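Local coordinates for protein DNA alpha-glucosyltransferase (Enterobacteria phage T4, PDB 1XV5) that belongs to the GT-B clan of glycosyltransferases, with two Rossmann-like parallel sheets, and holds uridine-5'-diphosphate in this model, at residues F139-N144 against Q303-Y308; L72-D77 against D102-S107; I199-G204 against E283-S288. One frame throughout, in Å; residues are numbered along the deposited sequence.

Contact 1 of 3, residues F139-N144 against Q303-Y308. With UDP (uridine-5'-diphosphate), chain C.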
loop_
_atom_site.group_PDB
_atom_site.type_symbol
_atom_site.label_atom_id
_atom_site.label_comp_id
_atom_site.label_asym_id
_atom_site.label_seq_id
_atom_site.Cartn_x
_atom_site.Cartn_y
_atom_site.Cartn_z
ATOM N N PHE A 139 -6.724 7.759 12.205
ATOM C CA PHE A 139 -5.347 7.330 11.936
ATOM C C PHE A 139 -4.824 7.916 10.621
ATOM O O PHE A 139 -5.584 8.096 9.666
ATOM C CB PHE A 139 -5.248 5.808 11.790
ATOM C CG PHE A 139 -5.420 5.034 13.065
ATOM C CD1 PHE A 139 -6.634 4.421 13.360
ATOM C CD2 PHE A 139 -4.346 4.839 13.928
ATOM C CE1 PHE A 139 -6.773 3.617 14.492
ATOM C CE2 PHE A 139 -4.476 4.039 15.062
ATOM C CZ PHE A 139 -5.690 3.424 15.343
ATOM N N SER A 140 -3.520 8.188 10.573
ATOM C CA SER A 140 -2.877 8.696 9.361
ATOM C C SER A 140 -1.457 8.135 9.303
ATOM O O SER A 140 -0.929 7.669 10.310
ATOM C CB SER A 140 -2.824 10.225 9.352
ATOM O OG SER A 140 -1.793 10.714 10.189
ATOM N N HIS A 141 -0.842 8.189 8.127
ATOM C CA HIS A 141 0.513 7.671 7.941
ATOM C C HIS A 141 1.614 8.572 8.500
ATOM O O HIS A 141 2.742 8.120 8.701
ATOM C CB HIS A 141 0.800 7.444 6.454
ATOM C CG HIS A 141 0.152 6.221 5.881
ATOM N ND1 HIS A 141 0.480 4.945 6.281
ATOM C CD2 HIS A 141 -0.779 6.083 4.908
ATOM C CE1 HIS A 141 -0.217 4.072 5.576
ATOM N NE2 HIS A 141 -0.988 4.737 4.735
ATOM N N SER A 142 1.302 9.840 8.748
ATOM C CA SER A 142 2.327 10.755 9.245
ATOM C C SER A 142 1.796 11.964 10.004
ATOM O O SER A 142 0.797 12.571 9.613
ATOM C CB SER A 142 3.188 11.233 8.072
ATOM O OG SER A 142 4.144 12.195 8.488
ATOM N N ASP A 143 2.477 12.313 11.092
ATOM C CA ASP A 143 2.086 13.466 11.892
ATOM C C ASP A 143 2.287 14.746 11.078
ATOM O O ASP A 143 1.632 15.758 11.328
ATOM C CB ASP A 143 2.931 13.559 13.172
ATOM C CG ASP A 143 2.743 12.369 14.100
ATOM O OD1 ASP A 143 1.631 11.807 14.148
ATOM O OD2 ASP A 143 3.711 12.004 14.805
ATOM N N ASN A 144 3.189 14.693 10.100
ATOM C CA ASN A 144 3.487 15.860 9.269
ATOM C C ASN A 144 2.919 15.795 7.855
ATOM O O ASN A 144 3.265 16.617 7.004
ATOM C CB ASN A 144 5.002 16.072 9.198
ATOM C CG ASN A 144 5.599 16.414 10.547
ATOM O OD1 ASN A 144 5.252 17.428 11.149
ATOM N ND2 ASN A 144 6.496 15.564 11.032
ATOM N N GLN A 303 6.840 8.389 8.212
ATOM C CA GLN A 303 7.054 8.269 9.649
ATOM C C GLN A 303 7.545 6.848 9.934
ATOM O O GLN A 303 8.740 6.643 10.159
ATOM C CB GLN A 303 5.762 8.573 10.426
ATOM C CG GLN A 303 5.992 8.788 11.927
ATOM C CD GLN A 303 4.891 9.608 12.584
ATOM O OE1 GLN A 303 4.422 10.597 12.020
ATOM N NE2 GLN A 303 4.494 9.216 13.793
ATOM N N ARG A 304 6.641 5.869 9.903
ATOM C CA ARG A 304 7.009 4.467 10.137
ATOM C C ARG A 304 6.462 3.547 9.047
ATOM O O ARG A 304 6.833 2.385 8.970
ATOM C CB ARG A 304 6.440 3.949 11.470
ATOM C CG ARG A 304 6.999 4.575 12.741
ATOM C CD ARG A 304 6.340 3.932 13.970
ATOM N NE ARG A 304 4.891 4.138 13.978
ATOM C CZ ARG A 304 4.035 3.447 14.728
ATOM N NH1 ARG A 304 2.734 3.704 14.663
ATOM N NH2 ARG A 304 4.476 2.493 15.538
ATOM N N SER A 305 5.586 4.067 8.198
ATOM C CA SER A 305 4.958 3.232 7.185
ATOM C C SER A 305 5.689 2.869 5.900
ATOM O O SER A 305 6.011 3.739 5.087
ATOM C CB SER A 305 3.607 3.840 6.791
ATOM O OG SER A 305 2.781 4.043 7.921
ATOM N N LEU A 306 5.957 1.577 5.728
ATOM C CA LEU A 306 6.521 1.098 4.476
ATOM C C LEU A 306 5.216 0.779 3.758
ATOM O O LEU A 306 4.146 0.794 4.382
ATOM C CB LEU A 306 7.338 -0.185 4.654
ATOM C CG LEU A 306 8.810 -0.005 5.026
ATOM C CD1 LEU A 306 9.439 -1.372 5.268
ATOM C CD2 LEU A 306 9.543 0.741 3.903
ATOM N N GLU A 307 5.286 0.511 2.464
ATOM C CA GLU A 307 4.092 0.188 1.693
ATOM C C GLU A 307 3.984 -1.319 1.526
ATOM O O GLU A 307 4.935 -2.053 1.802
ATOM C CB GLU A 307 4.165 0.864 0.327
ATOM C CG GLU A 307 4.206 2.370 0.429
ATOM C CD GLU A 307 4.335 3.039 -0.917
ATOM O OE1 GLU A 307 5.467 3.129 -1.438
ATOM O OE2 GLU A 307 3.293 3.460 -1.454
ATOM N N TYR A 308 2.824 -1.788 1.084
ATOM C CA TYR A 308 2.647 -3.220 0.905
ATOM C C TYR A 308 3.640 -3.826 -0.073
ATOM O O TYR A 308 4.147 -4.917 0.169
ATOM C CB TYR A 308 1.210 -3.534 0.492
ATOM C CG TYR A 308 0.278 -3.488 1.678
ATOM C CD1 TYR A 308 -0.685 -2.491 1.803
ATOM C CD2 TYR A 308 0.417 -4.406 2.723
ATOM C CE1 TYR A 308 -1.485 -2.404 2.947
ATOM C CE2 TYR A 308 -0.372 -4.325 3.864
ATOM C CZ TYR A 308 -1.316 -3.325 3.972
ATOM O OH TYR A 308 -2.075 -3.240 5.119
HETATM N N1 UDP C . -1.227 -4.643 -6.328
HETATM C C2 UDP C . -1.764 -5.713 -7.016
HETATM N N3 UDP C . -1.853 -5.541 -8.374
HETATM C C4 UDP C . -1.457 -4.431 -9.097
HETATM C C5 UDP C . -0.900 -3.372 -8.312
HETATM C C6 UDP C . -0.809 -3.511 -6.985
HETATM O O2 UDP C . -2.125 -6.739 -6.463
HETATM O O4 UDP C . -1.600 -4.422 -10.320
HETATM C "C1'" UDP C . -1.126 -4.757 -4.869
HETATM C "C2'" UDP C . 0.289 -4.643 -4.314
HETATM O "O2'" UDP C . 0.983 -5.867 -4.434
HETATM C "C3'" UDP C . -0.018 -4.235 -2.880
HETATM C "C4'" UDP C . -1.165 -3.246 -3.081
HETATM O "O4'" UDP C . -1.831 -3.676 -4.299
HETATM O "O3'" UDP C . -0.479 -5.374 -2.153
HETATM C "C5'" UDP C . -0.744 -1.796 -3.224
HETATM O "O5'" UDP C . -0.445 -1.253 -1.944
HETATM P PA UDP C . 0.837 -0.346 -1.666
HETATM O O1A UDP C . 0.770 0.003 -0.232
HETATM O O2A UDP C . 2.041 -1.046 -2.188
HETATM O O3A UDP C . 0.633 0.998 -2.578
HETATM P PB UDP C . -0.711 1.817 -3.032
HETATM O O1B UDP C . -0.341 3.255 -3.067
HETATM O O2B UDP C . -1.240 1.178 -4.258
HETATM O O3B UDP C . -1.739 1.586 -1.844
HETATM O O HOH W 1 3.738 5.513 10.042
HETATM O O HOH W 2 4.733 6.727 7.431
HETATM O O HOH W 3 6.063 12.865 10.766
#
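Asp-143 and Gln-303 meet through the glutamine amide, both ends of which are used. OE1 of Gln-303 accepts the backbone N-H of Asp-143 in a nearly straight bond of 2.8 Å, the donor tilted 16° from the carbonyl plane. NE2 of Gln-303 adds a weak, bent bond of 3.1 Å to OD2 of Asp-143; the carboxylate and amide planes are 62° apart. One strong and one weak bond thus settle which way round the amide sits. Gln-303, with CG anti to the backbone N (chi1 -166°) and the chain extended beyond, carries its amide to the backbone of Asp-143. Farther along, ND1 of His-141 and OG of Ser-305 are 3.0 Å apart in a hydrogen bond at the ring edge, in its plane; the imidazole's NE2 bonds a glycerol, probably from the crystallisation liquor.

Two waters also join the backbones. One molecule donates to O of His-141 at 2.7 Å and takes the N-H groups of Gln-303 and Ser-305; another accepts from N of Arg-304 and bonds OG of Ser-305 at 2.8 Å. Ser-142 shapes the first loop: its OG accepts from N of Asn-144 at 3.1 Å, an ST turn, and is also bonded to the carbonyl of Lys-300.

Past Ser-305 the chain reaches Glu-307, the N-cap of helix 308-316, and N of Tyr-308 donates to O1A of UDP at 3.0 Å. Strand 137-140, flanked by strands 109-114 and 172-174 in one sheet, is backed by helix 388-399 at Phe-139; the loop just beyond it leans on the segment that joins strand 288-293 of the other sheet to helix 308-316.

Contact 2 of 3, residues L72-D77 against D102-S107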
loop_
_atom_site.group_PDB
_atom_site.type_symbol
_atom_site.label_atom_id
_atom_site.label_comp_id
_atom_site.label_asym_id
_atom_site.label_seq_id
_atom_site.Cartn_x
_atom_site.Cartn_y
_atom_site.Cartn_z
ATOM N N LEU A 72 -26.085 -2.879 7.352
ATOM C CA LEU A 72 -24.747 -3.453 7.432
ATOM C C LEU A 72 -23.838 -2.705 8.404
ATOM O O LEU A 72 -23.234 -3.314 9.286
ATOM C CB LEU A 72 -24.099 -3.477 6.043
ATOM C CG LEU A 72 -24.632 -4.512 5.050
ATOM C CD1 LEU A 72 -24.067 -4.243 3.663
ATOM C CD2 LEU A 72 -24.255 -5.906 5.521
ATOM N N VAL A 73 -23.747 -1.388 8.249
ATOM C CA VAL A 73 -22.888 -0.586 9.113
ATOM C C VAL A 73 -23.347 -0.513 10.570
ATOM O O VAL A 73 -22.530 -0.289 11.463
ATOM C CB VAL A 73 -22.726 0.849 8.565
ATOM C CG1 VAL A 73 -22.046 0.808 7.205
ATOM C CG2 VAL A 73 -24.084 1.531 8.464
ATOM N N ASN A 74 -24.641 -0.707 10.818
ATOM C CA ASN A 74 -25.148 -0.662 12.189
ATOM C C ASN A 74 -25.161 -2.022 12.870
ATOM O O ASN A 74 -25.621 -2.147 14.006
ATOM C CB ASN A 74 -26.560 -0.073 12.233
ATOM C CG ASN A 74 -26.561 1.433 12.110
ATOM O OD1 ASN A 74 -25.670 2.104 12.627
ATOM N ND2 ASN A 74 -27.573 1.975 11.442
ATOM N N ASP A 75 -24.661 -3.039 12.178
ATOM C CA ASP A 75 -24.621 -4.387 12.731
ATOM C C ASP A 75 -23.218 -4.718 13.231
ATOM O O ASP A 75 -22.725 -5.827 13.031
ATOM C CB ASP A 75 -25.037 -5.412 11.672
ATOM C CG ASP A 75 -25.230 -6.802 12.254
ATOM O OD1 ASP A 75 -25.074 -7.789 11.505
ATOM O OD2 ASP A 75 -25.547 -6.906 13.459
ATOM N N CYS A 76 -22.577 -3.751 13.880
ATOM C CA CYS A 76 -21.233 -3.957 14.405
ATOM C C CYS A 76 -21.042 -3.189 15.704
ATOM O O CYS A 76 -21.917 -2.432 16.128
ATOM C CB CYS A 76 -20.191 -3.483 13.387
ATOM S SG CYS A 76 -20.146 -1.684 13.130
ATOM N N ASP A 77 -19.890 -3.397 16.332
ATOM C CA ASP A 77 -19.537 -2.706 17.566
ATOM C C ASP A 77 -18.549 -1.622 17.168
ATOM O O ASP A 77 -18.500 -0.545 17.760
ATOM C CB ASP A 77 -18.869 -3.669 18.547
ATOM C CG ASP A 77 -19.808 -4.749 19.029
ATOM O OD1 ASP A 77 -19.452 -5.942 18.918
ATOM O OD2 ASP A 77 -20.902 -4.399 19.524
ATOM N N ASP A 102 -24.696 10.151 9.381
ATOM C CA ASP A 102 -25.620 10.761 10.333
ATOM C C ASP A 102 -26.503 9.746 11.048
ATOM O O ASP A 102 -26.938 9.986 12.174
ATOM C CB ASP A 102 -26.521 11.778 9.623
ATOM C CG ASP A 102 -25.805 13.074 9.294
ATOM O OD1 ASP A 102 -26.423 13.940 8.638
ATOM O OD2 ASP A 102 -24.631 13.233 9.695
ATOM N N ASN A 103 -26.766 8.614 10.405
ATOM C CA ASN A 103 -27.630 7.605 11.003
ATOM C C ASN A 103 -26.962 6.376 11.602
ATOM O O ASN A 103 -27.644 5.426 11.987
ATOM C CB ASN A 103 -28.695 7.172 9.996
ATOM C CG ASN A 103 -29.685 8.279 9.694
ATOM O OD1 ASN A 103 -29.384 9.213 8.950
ATOM N ND2 ASN A 103 -30.865 8.191 10.290
ATOM N N ILE A 104 -25.636 6.382 11.683
ATOM C CA ILE A 104 -24.933 5.257 12.293
ATOM C C ILE A 104 -25.266 5.330 13.779
ATOM O O ILE A 104 -25.324 6.421 14.341
ATOM C CB ILE A 104 -23.404 5.393 12.136
ATOM C CG1 ILE A 104 -23.020 5.307 10.658
ATOM C CG2 ILE A 104 -22.702 4.311 12.944
ATOM C CD1 ILE A 104 -21.581 5.697 10.380
ATOM N N LYS A 105 -25.489 4.185 14.415
ATOM C CA LYS A 105 -25.810 4.184 15.837
ATOM C C LYS A 105 -24.742 4.943 16.619
ATOM O O LYS A 105 -23.546 4.702 16.452
ATOM C CB LYS A 105 -25.934 2.751 16.365
ATOM C CG LYS A 105 -27.060 1.961 15.712
ATOM C CD LYS A 105 -27.467 0.742 16.525
ATOM C CE LYS A 105 -26.371 -0.298 16.586
ATOM N NZ LYS A 105 -26.807 -1.484 17.372
ATOM N N PRO A 106 -25.164 5.889 17.474
ATOM C CA PRO A 106 -24.238 6.687 18.281
ATOM C C PRO A 106 -23.295 5.861 19.150
ATOM O O PRO A 106 -22.176 6.286 19.437
ATOM C CB PRO A 106 -25.176 7.555 19.118
ATOM C CG PRO A 106 -26.328 7.767 18.195
ATOM C CD PRO A 106 -26.545 6.381 17.628
ATOM N N SER A 107 -23.744 4.680 19.561
ATOM C CA SER A 107 -22.934 3.815 20.415
ATOM C C SER A 107 -21.807 3.113 19.662
ATOM O O SER A 107 -20.850 2.638 20.271
ATOM C CB SER A 107 -23.819 2.770 21.092
ATOM O OG SER A 107 -24.380 1.882 20.141
HETATM O O HOH W 4 -24.013 -2.195 17.894
HETATM O O HOH W 5 -19.336 -0.006 20.256
#
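Asn-74 turns its CG beside its own backbone N, anti to the carbonyl carbon (chi1 -78°), and this carries the amide across to the turn at Ile-104 and Lys-105. Lys-105 also has CG beside its N, and a bend at chi3 (-66°) lets the chain cross Asn-74 obliquely and brings CE to its backbone O. The main bond runs from N of Lys-105 to OD1 of Asn-74 at 2.7 Å, the N-H arriving 34° out of the carbonyl plane. At the other end of the amide, ND2 of Asn-74 gives a weak bond of 3.5 Å to the backbone O of Asn-103. One side chain thereby holds a carbonyl and an N-H two residues apart.

The lysine packs with its carbon chain: CG lies 3.4 Å from OD1 of Asn-74, and CE lies 3.3 Å from the backbone O of Asn-74. Its ammonium reaches a water, with NZ 2.9 Å from the oxygen, and that water donates to the carbonyl of Cys-76.

Each segment lies on the way from a helix to a strand of the same Rossmann-like sheet: helix 66-73 leads to strand 78-83, and helix 91-103 to strand 109-114. Strand 78-83, helix 91-103 and strand 109-114 make a beta-alpha-beta crossover, its two strands adjacent and parallel. On the buried side, CG2 of Val-73 and CG1 of Ile-104 approach to 4.5 Å, and both side chains rest on Leu-79. Nearer the strands a second water donates to O of Asp-77 and, at 3.0 Å, to O of Ser-107. Asp-75, turned away from the lysine segment, forms a salt bridge with Arg-3, and the backbone of Asp-77 bonds both Arg-3 and Arg-109.

Contact 3 of 3, residues I199-G204 against E283-S288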
loop_
_atom_site.group_PDB
_atom_site.type_symbol
_atom_site.label_atom_id
_atom_site.label_comp_id
_atom_site.label_asym_id
_atom_site.label_seq_id
_atom_site.Cartn_x
_atom_site.Cartn_y
_atom_site.Cartn_z
ATOM N N ILE A 199 16.924 -11.851 -13.054
ATOM C CA ILE A 199 15.645 -11.160 -13.167
ATOM C C ILE A 199 15.521 -10.069 -12.109
ATOM O O ILE A 199 15.701 -10.320 -10.914
ATOM C CB ILE A 199 14.452 -12.131 -12.993
ATOM C CG1 ILE A 199 14.569 -13.288 -13.986
ATOM C CG2 ILE A 199 13.142 -11.377 -13.178
ATOM C CD1 ILE A 199 14.674 -12.866 -15.441
ATOM N N ASN A 200 15.218 -8.858 -12.564
ATOM C CA ASN A 200 15.049 -7.712 -11.685
ATOM C C ASN A 200 13.604 -7.282 -11.881
ATOM O O ASN A 200 13.235 -6.798 -12.948
ATOM C CB ASN A 200 16.027 -6.607 -12.086
ATOM C CG ASN A 200 17.471 -7.073 -12.025
ATOM O OD1 ASN A 200 18.001 -7.645 -12.984
ATOM N ND2 ASN A 200 18.108 -6.853 -10.888
ATOM N N ARG A 201 12.794 -7.465 -10.844
ATOM C CA ARG A 201 11.369 -7.172 -10.931
ATOM C C ARG A 201 10.896 -6.031 -10.038
ATOM O O ARG A 201 10.996 -6.090 -8.813
ATOM C CB ARG A 201 10.595 -8.460 -10.615
ATOM C CG ARG A 201 9.096 -8.451 -10.928
ATOM C CD ARG A 201 8.476 -9.806 -10.566
ATOM N NE ARG A 201 9.137 -10.919 -11.254
ATOM C CZ ARG A 201 8.832 -11.347 -12.479
ATOM N NH1 ARG A 201 7.859 -10.769 -13.173
ATOM N NH2 ARG A 201 9.526 -12.336 -13.027
ATOM N N TRP A 202 10.378 -4.991 -10.682
ATOM C CA TRP A 202 9.849 -3.808 -10.011
ATOM C C TRP A 202 8.330 -3.979 -9.946
ATOM O O TRP A 202 7.728 -4.472 -10.900
ATOM C CB TRP A 202 10.184 -2.572 -10.852
ATOM C CG TRP A 202 9.706 -1.255 -10.307
ATOM C CD1 TRP A 202 10.436 -0.357 -9.573
ATOM C CD2 TRP A 202 8.410 -0.665 -10.489
ATOM N NE1 TRP A 202 9.673 0.756 -9.291
ATOM C CE2 TRP A 202 8.427 0.592 -9.843
ATOM C CE3 TRP A 202 7.235 -1.077 -11.139
ATOM C CZ2 TRP A 202 7.314 1.442 -9.827
ATOM C CZ3 TRP A 202 6.128 -0.229 -11.122
ATOM C CH2 TRP A 202 6.176 1.015 -10.470
ATOM N N ILE A 203 7.715 -3.591 -8.831
ATOM C CA ILE A 203 6.259 -3.675 -8.693
ATOM C C ILE A 203 5.693 -2.360 -8.161
ATOM O O ILE A 203 6.314 -1.693 -7.329
ATOM C CB ILE A 203 5.810 -4.823 -7.743
ATOM C CG1 ILE A 203 6.556 -4.736 -6.409
ATOM C CG2 ILE A 203 6.028 -6.172 -8.420
ATOM C CD1 ILE A 203 5.994 -5.678 -5.331
ATOM N N GLY A 204 4.515 -1.989 -8.655
ATOM C CA GLY A 204 3.872 -0.760 -8.228
ATOM C C GLY A 204 2.762 -0.374 -9.190
ATOM O O GLY A 204 2.018 -1.234 -9.662
ATOM N N GLU A 283 4.302 -15.163 -6.631
ATOM C CA GLU A 283 4.921 -16.387 -7.125
ATOM C C GLU A 283 6.081 -16.023 -8.056
ATOM O O GLU A 283 7.186 -16.556 -7.924
ATOM C CB GLU A 283 3.880 -17.240 -7.861
ATOM C CG GLU A 283 4.394 -18.545 -8.452
ATOM C CD GLU A 283 5.020 -19.477 -7.423
ATOM O OE1 GLU A 283 4.571 -19.488 -6.258
ATOM O OE2 GLU A 283 5.958 -20.212 -7.791
ATOM N N ARG A 284 5.836 -15.101 -8.985
ATOM C CA ARG A 284 6.879 -14.680 -9.921
ATOM C C ARG A 284 8.041 -14.012 -9.191
ATOM O O ARG A 284 9.213 -14.260 -9.506
ATOM C CB ARG A 284 6.320 -13.696 -10.958
ATOM C CG ARG A 284 5.397 -14.314 -12.003
ATOM C CD ARG A 284 5.037 -13.293 -13.088
ATOM N NE ARG A 284 4.166 -12.223 -12.607
ATOM C CZ ARG A 284 2.837 -12.286 -12.588
ATOM N NH1 ARG A 284 2.214 -13.375 -13.023
ATOM N NH2 ARG A 284 2.127 -11.253 -12.150
ATOM N N MET A 285 7.711 -13.168 -8.220
ATOM C CA MET A 285 8.725 -12.446 -7.459
ATOM C C MET A 285 9.582 -13.380 -6.615
ATOM O O MET A 285 10.787 -13.163 -6.481
ATOM C CB MET A 285 8.062 -11.404 -6.556
ATOM C CG MET A 285 9.036 -10.485 -5.831
ATOM S SD MET A 285 9.939 -9.377 -6.945
ATOM C CE MET A 285 8.663 -8.136 -7.312
ATOM N N SER A 286 8.965 -14.422 -6.059
ATOM C CA SER A 286 9.689 -15.373 -5.220
ATOM C C SER A 286 10.774 -16.103 -6.005
ATOM O O SER A 286 11.684 -16.695 -5.417
ATOM C CB SER A 286 8.723 -16.399 -4.614
ATOM O OG SER A 286 8.235 -17.283 -5.614
ATOM N N LYS A 287 10.669 -16.069 -7.329
ATOM C CA LYS A 287 11.644 -16.729 -8.190
ATOM C C LYS A 287 12.521 -15.723 -8.925
ATOM O O LYS A 287 13.257 -16.087 -9.841
ATOM C CB LYS A 287 10.926 -17.641 -9.197
ATOM C CG LYS A 287 10.241 -18.843 -8.539
ATOM C CD LYS A 287 9.485 -19.717 -9.543
ATOM C CE LYS A 287 8.266 -19.004 -10.105
ATOM N NZ LYS A 287 7.407 -19.914 -10.922
ATOM N N SER A 288 12.438 -14.459 -8.512
ATOM C CA SER A 288 13.223 -13.385 -9.118
ATOM C C SER A 288 14.381 -13.011 -8.199
ATOM O O SER A 288 14.216 -12.900 -6.986
ATOM C CB SER A 288 12.346 -12.157 -9.360
ATOM O OG SER A 288 11.265 -12.468 -10.220
#
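In the second Rossmann-like domain, helix 278-286 leads by a short turn into strand 288-293, next to strand 199-203, and Arg-201 of the latter meets Ser-288 at the turn. NE of Arg-201 donates to OG of Ser-288 in a nearly straight 2.8 Å bond, the oxygen only 1° out of the guanidinium plane; NH2 adds a weak second bond. OG of Ser-288 in turn donates to O of Arg-284 at 2.8 Å, from above the carbonyl plane, while N of Lys-287 reaches that same oxygen from the opposite face.

CB of Arg-284 sits over the centre of the Arg-201 guanidinium. The two arginine side chains cross at about a right angle, and Glu-233 of the adjacent strand 229-233 forms salt bridges with both, which probably offsets their like charges. Strand 199-203 neighbours strand 288-293 in the parallel sheet, so its side chains pack against the helix leading into that strand. Met-285, bent at chi2 and chi3, slides past Arg-201 and brings CE to 3.4 Å from the backbone O of Arg-201. The same methyl presses on CG2 of Ile-203 at 3.5 Å, tighter than usual, and Leu-313 of helix 308-316 touches both side chains. Just beyond, Gly-204 touches UDP.

UDP relates two of the three contacts. Contact 1 reaches it through Tyr-308 and contact 3 through Gly-204, just after strand 199-203; their centres are about 25 Å apart, but their nearest atoms are only about 6 Å apart. Along the chain contact 3 is nested inside the loop that contact 1 closes, and helix 308-316, which starts at contact 1, also packs on contact 3. Contact 2 belongs to the sheet of strand 137-140, closes before either opens, and lies about 28 Å from contact 1 and 43 Å from contact 3, centre to centre. Of the three, contact 1 joins the two halves: a loop after strand 137-140 meets the segment after strand 288-293.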